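Local coordinates for endonuclease V (Bacillus subtilis, PDB 3GA2), which probably repairs deaminated bases in DNA, using magnesium to cut the strand at the second phosphodiester bond 3' to a deoxyinosine and leaving the lesion in place, at residues V20-N23 against L24-R27; D116-G119 against Y120-Y123; A129-A132 against A133-G137; N194-D197 against L198-Y202. The protein carries 1 engineered substitution. All blocks are in the same frame, centred on the assembly; numbering follows the deposited sequence.

Contact 1: residues V20-N23 against L24-R27; sequences VQFN and LKNR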
ATOM      1  N   VAL A  20      -4.650  14.540  12.379  1.00 28.49           N
ATOM      2  CA  VAL A  20      -5.156  14.091  11.086  1.00 27.22           C
ATOM      3  C   VAL A  20      -5.427  12.587  11.141  1.00 17.38           C
ATOM      4  O   VAL A  20      -6.484  12.134  10.722  1.00 16.73           O
ATOM      5  CB  VAL A  20      -4.145  14.389   9.946  1.00 31.60           C
ATOM      6  CG1 VAL A  20      -4.671  13.847   8.621  1.00 31.34           C
ATOM      7  CG2 VAL A  20      -3.914  15.891   9.835  1.00 29.18           C
ATOM      8  N   GLN A  21      -4.476  11.820  11.668  1.00 20.96           N
ATOM      9  CA  GLN A  21      -4.646  10.375  11.759  1.00 21.95           C
ATOM     10  C   GLN A  21      -5.857  10.001  12.598  1.00 25.84           C
ATOM     11  O   GLN A  21      -6.681   9.180  12.192  1.00 24.58           O
ATOM     12  CB  GLN A  21      -3.412   9.706  12.367  1.00 17.96           C
ATOM     13  CG  GLN A  21      -2.152   9.832  11.540  1.00 17.70           C
ATOM     14  CD  GLN A  21      -1.029   8.957  12.062  1.00 21.83           C
ATOM     15  OE1 GLN A  21      -0.868   8.785  13.275  1.00 28.31           O
ATOM     16  NE2 GLN A  21      -0.232   8.414  11.148  1.00 16.36           N
ATOM     17  N   PHE A  22      -5.960  10.601  13.778  1.00 26.20           N
ATOM     18  CA  PHE A  22      -7.068  10.302  14.676  1.00 30.95           C
ATOM     19  C   PHE A  22      -8.425  10.633  14.069  1.00 26.98           C
ATOM     20  O   PHE A  22      -9.418   9.954  14.334  1.00 26.54           O
ATOM     21  CB  PHE A  22      -6.874  11.031  16.010  1.00 37.22           C
ATOM     22  CG  PHE A  22      -5.882  10.359  16.927  1.00 43.92           C
ATOM     23  CD1 PHE A  22      -6.051   9.028  17.297  1.00 39.50           C
ATOM     24  CD2 PHE A  22      -4.793  11.059  17.434  1.00 44.90           C
ATOM     25  CE1 PHE A  22      -5.151   8.405  18.159  1.00 30.56           C
ATOM     26  CE2 PHE A  22      -3.887  10.441  18.298  1.00 45.28           C
ATOM     27  CZ  PHE A  22      -4.070   9.112  18.662  1.00 38.07           C
ATOM     28  N   ASN A  23      -8.469  11.669  13.243  1.00 24.82           N
ATOM     29  CA  ASN A  23      -9.717  12.047  12.603  1.00 25.46           C
ATOM     30  C   ASN A  23     -10.105  10.994  11.573  1.00 30.69           C
ATOM     31  O   ASN A  23     -11.203  10.444  11.618  1.00 29.48           O
ATOM     32  CB  ASN A  23      -9.568  13.410  11.921  1.00 37.51           C
ATOM     33  CG  ASN A  23      -9.616  14.561  12.907  1.00 44.52           C
ATOM     34  OD1 ASN A  23      -9.310  15.705  12.563  1.00 47.00           O
ATOM     35  ND2 ASN A  23     -10.014  14.267  14.137  1.00 38.23           N
ATOM     36  N   LEU A  24      -9.196  10.710  10.649  1.00 27.64           N
ATOM     37  CA  LEU A  24      -9.461   9.728   9.606  1.00 29.45           C
ATOM     38  C   LEU A  24      -9.658   8.322  10.163  1.00 27.25           C
ATOM     39  O   LEU A  24     -10.464   7.552   9.642  1.00 25.23           O
ATOM     40  CB  LEU A  24      -8.318   9.726   8.593  1.00 28.21           C
ATOM     41  CG  LEU A  24      -8.089  11.059   7.878  1.00 30.23           C
ATOM     42  CD1 LEU A  24      -6.882  10.929   6.967  1.00 18.15           C
ATOM     43  CD2 LEU A  24      -9.330  11.451   7.081  1.00 23.24           C
ATOM     44  N   LYS A  25      -8.928   7.999  11.227  1.00 22.55           N
ATOM     45  CA  LYS A  25      -9.017   6.684  11.844  1.00 21.82           C
ATOM     46  C   LYS A  25     -10.443   6.349  12.261  1.00 26.26           C
ATOM     47  O   LYS A  25     -10.849   5.191  12.229  1.00 26.57           O
ATOM     48  CB  LYS A  25      -8.089   6.604  13.059  1.00 28.44           C
ATOM     49  CG  LYS A  25      -8.008   5.223  13.677  1.00 34.30           C
ATOM     50  CD  LYS A  25      -6.897   5.122  14.712  1.00 31.79           C
ATOM     51  CE  LYS A  25      -7.146   6.007  15.911  1.00 41.08           C
ATOM     52  NZ  LYS A  25      -6.111   5.794  16.957  1.00 39.40           N
ATOM     53  N   ASN A  26     -11.207   7.360  12.651  1.00 30.50           N
ATOM     54  CA  ASN A  26     -12.579   7.123  13.064  1.00 39.87           C
ATOM     55  C   ASN A  26     -13.498   6.980  11.859  1.00 32.74           C
ATOM     56  O   ASN A  26     -14.698   6.753  12.006  1.00 39.88           O
ATOM     57  CB  ASN A  26     -13.057   8.254  13.977  1.00 42.42           C
ATOM     58  CG  ASN A  26     -12.303   8.290  15.293  1.00 49.98           C
ATOM     59  OD1 ASN A  26     -12.234   7.287  16.009  1.00 54.34           O
ATOM     60  ND2 ASN A  26     -11.732   9.443  15.620  1.00 56.18           N
ATOM     61  N   ARG A  27     -12.925   7.102  10.666  1.00 30.98           N
ATOM     62  CA  ARG A  27     -13.692   6.984   9.429  1.00 28.42           C
ATOM     63  C   ARG A  27     -13.340   5.701   8.672  1.00 23.35           C
ATOM     64  O   ARG A  27     -13.694   5.542   7.504  1.00 21.11           O
ATOM     65  CB  ARG A  27     -13.443   8.207   8.539  1.00 30.33           C
ATOM     66  CG  ARG A  27     -13.946   9.519   9.132  1.00 37.00           C
ATOM     67  CD  ARG A  27     -13.550  10.714   8.271  1.00 48.99           C
ATOM     68  NE  ARG A  27     -14.004  10.565   6.889  1.00 57.17           N
ATOM     69  CZ  ARG A  27     -13.752  11.436   5.915  1.00 56.57           C
ATOM     70  NH1 ARG A  27     -13.046  12.533   6.161  1.00 51.15           N
ATOM     71  NH2 ARG A  27     -14.199  11.204   4.688  1.00 57.84           N
TER

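Contact 2: residues D116-G119 against Y120-Y123; sequences DGNG and YLHY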
ATOM      1  N   ASP A 116       2.456  -1.326  -1.743  1.00  6.18           N
ATOM      2  CA  ASP A 116       3.657  -1.947  -1.220  1.00 10.74           C
ATOM      3  C   ASP A 116       3.859  -1.184   0.090  1.00 12.86           C
ATOM      4  O   ASP A 116       4.629  -0.221   0.152  1.00 15.25           O
ATOM      5  CB  ASP A 116       4.854  -1.732  -2.152  1.00  5.85           C
ATOM      6  CG  ASP A 116       6.129  -2.371  -1.615  1.00 19.04           C
ATOM      7  OD1 ASP A 116       7.137  -2.433  -2.350  1.00 18.96           O
ATOM      8  OD2 ASP A 116       6.128  -2.810  -0.447  1.00 15.92           O
ATOM      9  N   GLY A 117       3.132  -1.610   1.121  1.00 12.33           N
ATOM     10  CA  GLY A 117       3.197  -0.972   2.431  1.00 10.43           C
ATOM     11  C   GLY A 117       2.027  -1.401   3.317  1.00 11.57           C
ATOM     12  O   GLY A 117       1.111  -2.065   2.845  1.00 14.85           O
ATOM     13  N   ASN A 118       2.046  -1.027   4.595  1.00  6.03           N
ATOM     14  CA  ASN A 118       0.975  -1.389   5.514  1.00  9.74           C
ATOM     15  C   ASN A 118      -0.287  -0.548   5.407  1.00 15.23           C
ATOM     16  O   ASN A 118      -0.281   0.569   4.884  1.00 10.04           O
ATOM     17  CB  ASN A 118       1.448  -1.317   6.970  1.00 15.25           C
ATOM     18  CG  ASN A 118       2.446  -2.399   7.315  1.00 18.13           C
ATOM     19  OD1 ASN A 118       2.147  -3.589   7.219  1.00 11.67           O
ATOM     20  ND2 ASN A 118       3.640  -1.989   7.733  1.00 19.18           N
ATOM     21  N   GLY A 119      -1.371  -1.106   5.936  1.00 17.17           N
ATOM     22  CA  GLY A 119      -2.650  -0.422   5.959  1.00 13.86           C
ATOM     23  C   GLY A 119      -3.096  -0.400   7.409  1.00 15.50           C
ATOM     24  O   GLY A 119      -2.541   0.331   8.226  1.00 12.85           O
ATOM     25  N   TYR A 120      -4.081  -1.232   7.733  1.00 17.88           N
ATOM     26  CA  TYR A 120      -4.624  -1.323   9.084  1.00 11.33           C
ATOM     27  C   TYR A 120      -3.579  -1.855  10.080  1.00 12.13           C
ATOM     28  O   TYR A 120      -3.641  -1.569  11.273  1.00  9.09           O
ATOM     29  CB  TYR A 120      -5.851  -2.236   9.070  1.00  7.55           C
ATOM     30  CG  TYR A 120      -6.783  -2.070  10.248  1.00 13.16           C
ATOM     31  CD1 TYR A 120      -7.498  -0.883  10.433  1.00 15.62           C
ATOM     32  CD2 TYR A 120      -6.955  -3.095  11.174  1.00  7.58           C
ATOM     33  CE1 TYR A 120      -8.361  -0.719  11.512  1.00 13.43           C
ATOM     34  CE2 TYR A 120      -7.817  -2.942  12.266  1.00 14.20           C
ATOM     35  CZ  TYR A 120      -8.514  -1.751  12.425  1.00 14.37           C
ATOM     36  OH  TYR A 120      -9.358  -1.583  13.500  1.00 19.47           O
ATOM     37  N   LEU A 121      -2.625  -2.637   9.589  1.00 14.29           N
ATOM     38  CA  LEU A 121      -1.569  -3.175  10.442  1.00 10.50           C
ATOM     39  C   LEU A 121      -0.575  -2.050  10.675  1.00 11.35           C
ATOM     40  O   LEU A 121       0.468  -1.961  10.021  1.00 10.99           O
ATOM     41  CB  LEU A 121      -0.888  -4.348   9.747  1.00 10.20           C
ATOM     42  CG  LEU A 121       0.305  -5.044  10.403  1.00  8.77           C
ATOM     43  CD1 LEU A 121      -0.068  -5.720  11.726  1.00  6.48           C
ATOM     44  CD2 LEU A 121       0.807  -6.066   9.409  1.00 17.44           C
ATOM     45  N   HIS A 122      -0.921  -1.181  11.615  1.00 15.18           N
ATOM     46  CA  HIS A 122      -0.094  -0.027  11.927  1.00 13.59           C
ATOM     47  C   HIS A 122      -0.419   0.448  13.336  1.00 15.21           C
ATOM     48  O   HIS A 122      -1.546   0.277  13.802  1.00 16.18           O
ATOM     49  CB  HIS A 122      -0.376   1.074  10.898  1.00 15.10           C
ATOM     50  CG  HIS A 122       0.283   2.378  11.206  1.00 17.19           C
ATOM     51  ND1 HIS A 122      -0.301   3.333  12.008  1.00 12.34           N
ATOM     52  CD2 HIS A 122       1.490   2.874  10.842  1.00 14.16           C
ATOM     53  CE1 HIS A 122       0.518   4.365  12.124  1.00 14.77           C
ATOM     54  NE2 HIS A 122       1.610   4.111  11.428  1.00 16.00           N
ATOM     55  N   TYR A 123       0.575   1.039  13.999  1.00 14.39           N
ATOM     56  CA  TYR A 123       0.447   1.546  15.367  1.00 14.99           C
ATOM     57  C   TYR A 123      -0.896   2.210  15.624  1.00 14.10           C
ATOM     58  O   TYR A 123      -1.488   2.049  16.687  1.00 16.97           O
ATOM     59  CB  TYR A 123       1.545   2.576  15.677  1.00 18.23           C
ATOM     60  CG  TYR A 123       2.966   2.090  15.487  1.00 26.18           C
ATOM     61  CD1 TYR A 123       3.799   2.673  14.528  1.00 22.38           C
ATOM     62  CD2 TYR A 123       3.482   1.054  16.267  1.00 17.40           C
ATOM     63  CE1 TYR A 123       5.113   2.231  14.350  1.00 27.48           C
ATOM     64  CE2 TYR A 123       4.793   0.605  16.094  1.00 21.48           C
ATOM     65  CZ  TYR A 123       5.601   1.195  15.136  1.00 21.33           C
ATOM     66  OH  TYR A 123       6.889   0.739  14.952  1.00 33.32           O
TER

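Contact 3: residues A129-A132 against A133-G137; sequences ATHA and AFFLG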
ATOM      1  N   ALA A 129      -1.559   2.507   3.113  1.00 14.12           N
ATOM      2  CA  ALA A 129      -2.653   1.906   2.349  1.00 16.37           C
ATOM      3  C   ALA A 129      -4.017   2.399   2.843  1.00 18.59           C
ATOM      4  O   ALA A 129      -4.907   2.709   2.046  1.00 16.73           O
ATOM      5  CB  ALA A 129      -2.585   0.377   2.430  1.00 16.76           C
ATOM      6  N   THR A 130      -4.181   2.468   4.158  1.00 11.05           N
ATOM      7  CA  THR A 130      -5.436   2.927   4.732  1.00  8.15           C
ATOM      8  C   THR A 130      -5.618   4.426   4.484  1.00 10.89           C
ATOM      9  O   THR A 130      -6.666   4.873   4.011  1.00 11.93           O
ATOM     10  CB  THR A 130      -5.483   2.647   6.254  1.00 10.26           C
ATOM     11  OG1 THR A 130      -5.430   1.232   6.477  1.00  9.07           O
ATOM     12  CG2 THR A 130      -6.769   3.203   6.873  1.00 12.34           C
ATOM     13  N   HIS A 131      -4.579   5.188   4.800  1.00 11.63           N
ATOM     14  CA  HIS A 131      -4.589   6.633   4.635  1.00 16.63           C
ATOM     15  C   HIS A 131      -4.884   7.052   3.188  1.00 18.52           C
ATOM     16  O   HIS A 131      -5.730   7.916   2.946  1.00 15.84           O
ATOM     17  CB  HIS A 131      -3.239   7.207   5.099  1.00 15.48           C
ATOM     18  CG  HIS A 131      -3.273   8.672   5.409  1.00 18.94           C
ATOM     19  ND1 HIS A 131      -2.260   9.309   6.098  1.00 22.47           N
ATOM     20  CD2 HIS A 131      -4.188   9.627   5.121  1.00 17.82           C
ATOM     21  CE1 HIS A 131      -2.553  10.591   6.218  1.00 25.80           C
ATOM     22  NE2 HIS A 131      -3.718  10.811   5.634  1.00 12.38           N
ATOM     23  N   ALA A 132      -4.193   6.443   2.230  1.00 14.40           N
ATOM     24  CA  ALA A 132      -4.402   6.767   0.821  1.00 14.56           C
ATOM     25  C   ALA A 132      -5.837   6.494   0.372  1.00 11.28           C
ATOM     26  O   ALA A 132      -6.356   7.171  -0.516  1.00 11.64           O
ATOM     27  CB  ALA A 132      -3.428   5.974  -0.047  1.00 14.92           C
ATOM     28  N   ALA A 133      -6.479   5.507   0.987  1.00 10.49           N
ATOM     29  CA  ALA A 133      -7.844   5.151   0.615  1.00 15.31           C
ATOM     30  C   ALA A 133      -8.801   6.335   0.652  1.00 14.45           C
ATOM     31  O   ALA A 133      -9.639   6.484  -0.234  1.00 17.04           O
ATOM     32  CB  ALA A 133      -8.359   4.045   1.513  1.00 17.11           C
ATOM     33  N   PHE A 134      -8.682   7.179   1.671  1.00 17.18           N
ATOM     34  CA  PHE A 134      -9.573   8.327   1.767  1.00 13.77           C
ATOM     35  C   PHE A 134      -9.452   9.229   0.547  1.00 14.22           C
ATOM     36  O   PHE A 134     -10.458   9.699   0.019  1.00 21.88           O
ATOM     37  CB  PHE A 134      -9.299   9.123   3.042  1.00 24.06           C
ATOM     38  CG  PHE A 134      -9.527   8.342   4.299  1.00 12.74           C
ATOM     39  CD1 PHE A 134      -8.464   7.742   4.962  1.00 19.36           C
ATOM     40  CD2 PHE A 134     -10.807   8.188   4.808  1.00 16.79           C
ATOM     41  CE1 PHE A 134      -8.673   6.994   6.123  1.00 15.16           C
ATOM     42  CE2 PHE A 134     -11.030   7.443   5.968  1.00 19.16           C
ATOM     43  CZ  PHE A 134      -9.959   6.846   6.623  1.00 16.14           C
ATOM     44  N   PHE A 135      -8.229   9.468   0.087  1.00 20.27           N
ATOM     45  CA  PHE A 135      -8.038  10.314  -1.083  1.00 13.83           C
ATOM     46  C   PHE A 135      -8.539   9.648  -2.361  1.00 18.16           C
ATOM     47  O   PHE A 135      -9.186  10.285  -3.192  1.00 16.10           O
ATOM     48  CB  PHE A 135      -6.566  10.670  -1.269  1.00 21.31           C
ATOM     49  CG  PHE A 135      -6.040  11.657  -0.273  1.00 17.67           C
ATOM     50  CD1 PHE A 135      -5.600  11.239   0.978  1.00 18.35           C
ATOM     51  CD2 PHE A 135      -5.938  13.005  -0.606  1.00 21.71           C
ATOM     52  CE1 PHE A 135      -5.056  12.150   1.889  1.00 12.82           C
ATOM     53  CE2 PHE A 135      -5.397  13.926   0.292  1.00 18.05           C
ATOM     54  CZ  PHE A 135      -4.954  13.496   1.544  1.00 12.82           C
ATOM     55  N   LEU A 136      -8.234   8.362  -2.514  1.00 16.40           N
ATOM     56  CA  LEU A 136      -8.628   7.608  -3.700  1.00 16.23           C
ATOM     57  C   LEU A 136     -10.113   7.267  -3.758  1.00  9.44           C
ATOM     58  O   LEU A 136     -10.666   7.066  -4.838  1.00 14.44           O
ATOM     59  CB  LEU A 136      -7.815   6.312  -3.794  1.00 16.90           C
ATOM     60  CG  LEU A 136      -6.288   6.404  -3.795  1.00 18.05           C
ATOM     61  CD1 LEU A 136      -5.681   4.998  -3.808  1.00 15.79           C
ATOM     62  CD2 LEU A 136      -5.817   7.192  -5.014  1.00  7.13           C
ATOM     63  N   GLY A 137     -10.760   7.196  -2.599  1.00 17.24           N
ATOM     64  CA  GLY A 137     -12.176   6.854  -2.572  1.00 14.89           C
ATOM     65  C   GLY A 137     -12.407   5.443  -3.106  1.00 19.31           C
ATOM     66  O   GLY A 137     -13.487   5.113  -3.594  1.00 18.46           O
TER

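Contact 4: residues N194-D197 against L198-Y202; sequences NYID and LDSSY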
ATOM      1  N   ASN A 194      -8.650   0.176   3.430  1.00 11.37           N
ATOM      2  CA  ASN A 194      -9.915   0.763   3.877  1.00 10.36           C
ATOM      3  C   ASN A 194     -10.990   0.379   2.867  1.00  9.75           C
ATOM      4  O   ASN A 194     -10.685   0.101   1.706  1.00  9.47           O
ATOM      5  CB  ASN A 194      -9.818   2.293   4.005  1.00 14.56           C
ATOM      6  CG  ASN A 194     -11.004   2.895   4.757  1.00 19.79           C
ATOM      7  OD1 ASN A 194     -11.747   2.183   5.433  1.00  9.45           O
ATOM      8  ND2 ASN A 194     -11.177   4.211   4.647  1.00 18.99           N
ATOM      9  N   TYR A 195     -12.237   0.314   3.324  1.00  4.59           N
ATOM     10  CA  TYR A 195     -13.362  -0.022   2.457  1.00  6.03           C
ATOM     11  C   TYR A 195     -13.363  -1.468   1.956  1.00  7.58           C
ATOM     12  O   TYR A 195     -13.827  -1.751   0.850  1.00  6.56           O
ATOM     13  CB  TYR A 195     -13.392   0.933   1.258  1.00 12.37           C
ATOM     14  CG  TYR A 195     -13.299   2.394   1.632  1.00 11.67           C
ATOM     15  CD1 TYR A 195     -14.136   2.939   2.595  1.00 21.41           C
ATOM     16  CD2 TYR A 195     -12.390   3.236   1.005  1.00 14.10           C
ATOM     17  CE1 TYR A 195     -14.070   4.293   2.926  1.00 21.74           C
ATOM     18  CE2 TYR A 195     -12.316   4.588   1.323  1.00  9.66           C
ATOM     19  CZ  TYR A 195     -13.157   5.111   2.281  1.00 19.75           C
ATOM     20  OH  TYR A 195     -13.084   6.457   2.581  1.00 21.66           O
ATOM     21  N   ILE A 196     -12.853  -2.382   2.775  1.00 11.74           N
ATOM     22  CA  ILE A 196     -12.789  -3.790   2.396  1.00 11.95           C
ATOM     23  C   ILE A 196     -12.464  -4.631   3.632  1.00  9.80           C
ATOM     24  O   ILE A 196     -11.716  -4.185   4.505  1.00 14.04           O
ATOM     25  CB  ILE A 196     -11.695  -3.992   1.324  1.00  8.23           C
ATOM     26  CG1 ILE A 196     -11.647  -5.443   0.858  1.00 18.33           C
ATOM     27  CG2 ILE A 196     -10.335  -3.592   1.903  1.00 13.83           C
ATOM     28  CD1 ILE A 196     -10.633  -5.672  -0.275  1.00  7.55           C
ATOM     29  N   ASP A 197     -13.026  -5.838   3.708  1.00 15.96           N
ATOM     30  CA  ASP A 197     -12.768  -6.717   4.846  1.00 15.58           C
ATOM     31  C   ASP A 197     -11.508  -7.558   4.646  1.00 17.22           C
ATOM     32  O   ASP A 197     -10.953  -7.625   3.544  1.00 12.25           O
ATOM     33  CB  ASP A 197     -13.974  -7.625   5.137  1.00 13.92           C
ATOM     34  CG  ASP A 197     -14.343  -8.525   3.975  1.00  9.99           C
ATOM     35  OD1 ASP A 197     -13.471  -8.884   3.167  1.00 18.36           O
ATOM     36  OD2 ASP A 197     -15.529  -8.899   3.879  1.00 28.00           O
ATOM     37  N   LEU A 198     -11.047  -8.186   5.722  1.00 12.24           N
ATOM     38  CA  LEU A 198      -9.837  -8.995   5.665  1.00 14.36           C
ATOM     39  C   LEU A 198      -9.967 -10.179   4.715  1.00 12.76           C
ATOM     40  O   LEU A 198      -9.030 -10.514   3.994  1.00 12.07           O
ATOM     41  CB  LEU A 198      -9.468  -9.497   7.062  1.00 12.42           C
ATOM     42  CG  LEU A 198      -8.114 -10.212   7.134  1.00 22.42           C
ATOM     43  CD1 LEU A 198      -7.050  -9.353   6.454  1.00 15.96           C
ATOM     44  CD2 LEU A 198      -7.736 -10.477   8.597  1.00 16.08           C
ATOM     45  N   ASP A 199     -11.135 -10.808   4.719  1.00 13.85           N
ATOM     46  CA  ASP A 199     -11.378 -11.952   3.861  1.00 14.45           C
ATOM     47  C   ASP A 199     -11.175 -11.599   2.397  1.00 16.69           C
ATOM     48  O   ASP A 199     -10.514 -12.326   1.660  1.00 16.06           O
ATOM     49  CB  ASP A 199     -12.800 -12.460   4.053  1.00 19.48           C
ATOM     50  CG  ASP A 199     -12.932 -13.912   3.713  1.00 36.97           C
ATOM     51  OD1 ASP A 199     -12.412 -14.740   4.492  1.00 58.75           O
ATOM     52  OD2 ASP A 199     -13.546 -14.236   2.676  1.00 46.81           O
ATOM     53  N   SER A 200     -11.753 -10.478   1.977  1.00 13.81           N
ATOM     54  CA  SER A 200     -11.634 -10.051   0.592  1.00  9.21           C
ATOM     55  C   SER A 200     -10.203  -9.631   0.293  1.00  7.66           C
ATOM     56  O   SER A 200      -9.692  -9.903  -0.785  1.00 10.58           O
ATOM     57  CB  SER A 200     -12.594  -8.894   0.306  1.00  6.65           C
ATOM     58  OG  SER A 200     -13.939  -9.261   0.601  1.00 11.98           O
ATOM     59  N   SER A 201      -9.557  -8.960   1.243  1.00 11.63           N
ATOM     60  CA  SER A 201      -8.180  -8.532   1.040  1.00 11.60           C
ATOM     61  C   SER A 201      -7.329  -9.760   0.783  1.00 10.95           C
ATOM     62  O   SER A 201      -6.452  -9.759  -0.079  1.00 11.25           O
ATOM     63  CB  SER A 201      -7.660  -7.796   2.274  1.00 11.22           C
ATOM     64  OG  SER A 201      -8.317  -6.557   2.433  1.00 17.25           O
ATOM     65  N   TYR A 202      -7.601 -10.807   1.551  1.00 12.88           N
ATOM     66  CA  TYR A 202      -6.886 -12.069   1.431  1.00 13.26           C
ATOM     67  C   TYR A 202      -7.163 -12.768   0.103  1.00  6.40           C
ATOM     68  O   TYR A 202      -6.238 -13.237  -0.558  1.00 12.64           O
ATOM     69  CB  TYR A 202      -7.265 -12.994   2.593  1.00 10.30           C
ATOM     70  CG  TYR A 202      -6.791 -14.420   2.419  1.00 13.98           C
ATOM     71  CD1 TYR A 202      -7.644 -15.395   1.899  1.00 22.80           C
ATOM     72  CD2 TYR A 202      -5.493 -14.792   2.757  1.00 12.20           C
ATOM     73  CE1 TYR A 202      -7.219 -16.707   1.721  1.00 19.35           C
ATOM     74  CE2 TYR A 202      -5.053 -16.106   2.583  1.00 21.61           C
ATOM     75  CZ  TYR A 202      -5.920 -17.057   2.066  1.00 20.77           C
ATOM     76  OH  TYR A 202      -5.501 -18.362   1.909  1.00 16.32           O
TER

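Contact 1: residues V20-N23 against L24-R27
Lys25 lies alongside Phe22, three residues back on the last turn of helix 14-25, and both side chains run the same way. The lysine leaves the backbone with CG opposite its own N (chi1 -174°), runs extended through CD and then bends at chi3, which carries the ammonium group to the rim of the ring: NZ stands 3.0 Å from Phe22 CE1, meeting the edge of the ring near its plane and not its face. Behind it, Lys25 CE lies 3.5 Å from Phe22 CD1. NZ finds its polar partner outside the turn, in a hydrogen bond to Asn124 OD1. An alanine here, with no NZ to give, would probably leave Asn124 OD1 without this donor and the Phe22 edge less covered. The apolar part of the contact is small: Val20 CG1 and Leu24 CD1 lie side by side at 4.0 Å. The backbone carries the rest. Leu24 N bonds to Val20 O (3.1 Å) and Lys25 N to Gln21 O (2.7 Å), each four residues back. The pattern then changes as the helix ends: Asn26 N reaches back only three residues to Asn23 O (3.3 Å), as in a closing 3-10-like turn. Phe22, Asn23 and Asn26 are exposed, whereas Leu24 is buried. Leu24 presses on His131 and Phe134 of helix 128-136, with Val6 and Met126 beside it, and Arg27 also touches Phe134, laying the end of helix 14-25 against that helix.

Contact 2: residues D116-G119 against Y120-Y123
Asn118 meets Leu121 across a tight bend in the loop that leads from strand 113-116 to helix 128-136. Its CB lies 3.3 Å from Leu121 O, a contact of carbon with a carbonyl oxygen. One bond farther, CG is 3.4 Å from that same oxygen, placed there by a chi1 of -69° that sets the amide beside the backbone N. At the tip the two branches part: OD1 rests 3.6 Å from the methyl CD2 of Leu121 and equally far from Leu121 O, an approach of two acceptors, while ND2 is 3.9 Å from Leu121 O, too far for a hydrogen bond. The two side chains cross at a slant. Leu121 is the centre of an inverse gamma turn; beyond it His122 CB comes within 3.5 Å of Gly119 O. Leu121 packs on Phe189 and Ser191 of strand 188-194 and on Tyr175, while Gly119 N donates to Ser191 OG. Asp116, a predicted magnesium ligand at the start of this loop, forms a salt bridge with Lys145 and lies close to Asp46, the other predicted ligand. The contact itself is van der Waals in kind: CB and CG of Asn118 touch Leu121 O, and separately OD1 touches CD2. The loop therefore probably owes its shape more to bonds such as Gly119 N to Ser191 OG than to any polar link from Asn118 to Leu121.

Contact 3: residues A129-A132 against A133-G137
His131 and Phe135, one turn apart on helix 128-136, lie side by side and point the same way, with Phe135 CE1 4.2 Å from His131 CD2. The imidazole is swung there by a chi1 of -161°, which sets CG opposite the backbone N. Phe134 instead brings its edge to the preceding turn: its CD1 lies 3.4 Å from His131 O, the oxygen in the ring plane at the edge, and 3.5 Å from Thr130 O. On another side of the helix Leu136 CD1 only grazes Ala132 CB, at 4.5 Å. In the backbone, Leu136 N binds Ala132 O (3.0 Å), while Ala133 N divides its hydrogen between Ala129 O and Thr130 O, both weakly. This helix is the crossover of a beta-alpha-beta unit, joining the parallel neighbours 113-116 and 140-144 of the sheet in an RNase H-like fold; its last turn carries the bond from Gly137 N to Ala133 O. Outside the helix, Phe134 also touches Met126 and Tyr195. Replacing it with an alanine would probably open a gap against these two and leave the carbonyl of His131 without its aromatic edge. Farther out, Phe93 meets His131 edge-to-face, as His7 does Phe135, and Leu96 of helix 96-105 touches both residues. Ala132 and Leu136 rest on Phe115 of the sheet, and Thr130 OG1 hydrogen-bonds to Gly193 O.

Contact 4: residues N194-D197 against L198-Y202
Ile196 lays its CG1 against Ser200 CB at 3.6 Å and its CG2 against Ser201 OG at the same distance, covering the first turn of helix 198-207 from the loop before it. Next along the chain, Asp197 is the N-cap. Its carboxylate is folded back between its own N and carbonyl carbon (chi1 60°), which turns OD1 toward the start of the helix. There Asp197 OD1 accepts twice from Ser200. Ser200 N approaches Asp197 OD1 nearly in line with the C-O bond, at 2.6 Å and 158°. Ser200 OG, also 2.6 Å from Asp197 OD1, comes on the syn side, 29° out of the carboxylate plane. The other oxygen, OD2, accepts from Thr33 OG1, so Ser200 and Thr33 together fix the rotation of the carboxylate. Asp197 O is likewise shared, by Ser201 N (3.0 Å) close to the carbonyl plane and by Ser201 OG (3.1 Å) from well above it. A negative charge on OD1 at the N-terminal end of a helix would probably be stabilised by the helix dipole, although the carboxylate of Asp199, not in contact, may oppose this. Ser200 OG also receives Ile34 N, so the cap is tied to the segment carrying Thr33 and Ile34. Asn194 and Tyr195 pack on Ala133 and Phe134 of helix 128-136, whereas Leu198 touches Leu190 and Cys192 of strand 188-194 and Val174 of strand 173-179. The loop runs from the end of strand 188-194, past helix 128-136, to the start of helix 198-207.

Overall arrangement
Contact 3 is the buried one, with every touching residue inside the protein; contacts 1, 2 and 4 are each partly buried. Helix 128-136 links them: contacts 1 and 4 both pack on it, while contact 2 feeds into it through a probable hydrogen bond from Ala129 N to Asn118 O. Contacts 1 and 2 also touch, through Gln21 and His122, but contacts 2 and 4 stay about 6 Å apart at their nearest atoms. Chemistry follows place: aromatic and aliphatic packing within the central helix, a lysine at a ring edge at a partly buried helix end, van der Waals contacts in the loop that begins at the predicted metal ligand Asp116, and a carboxylate cap where a helix begins.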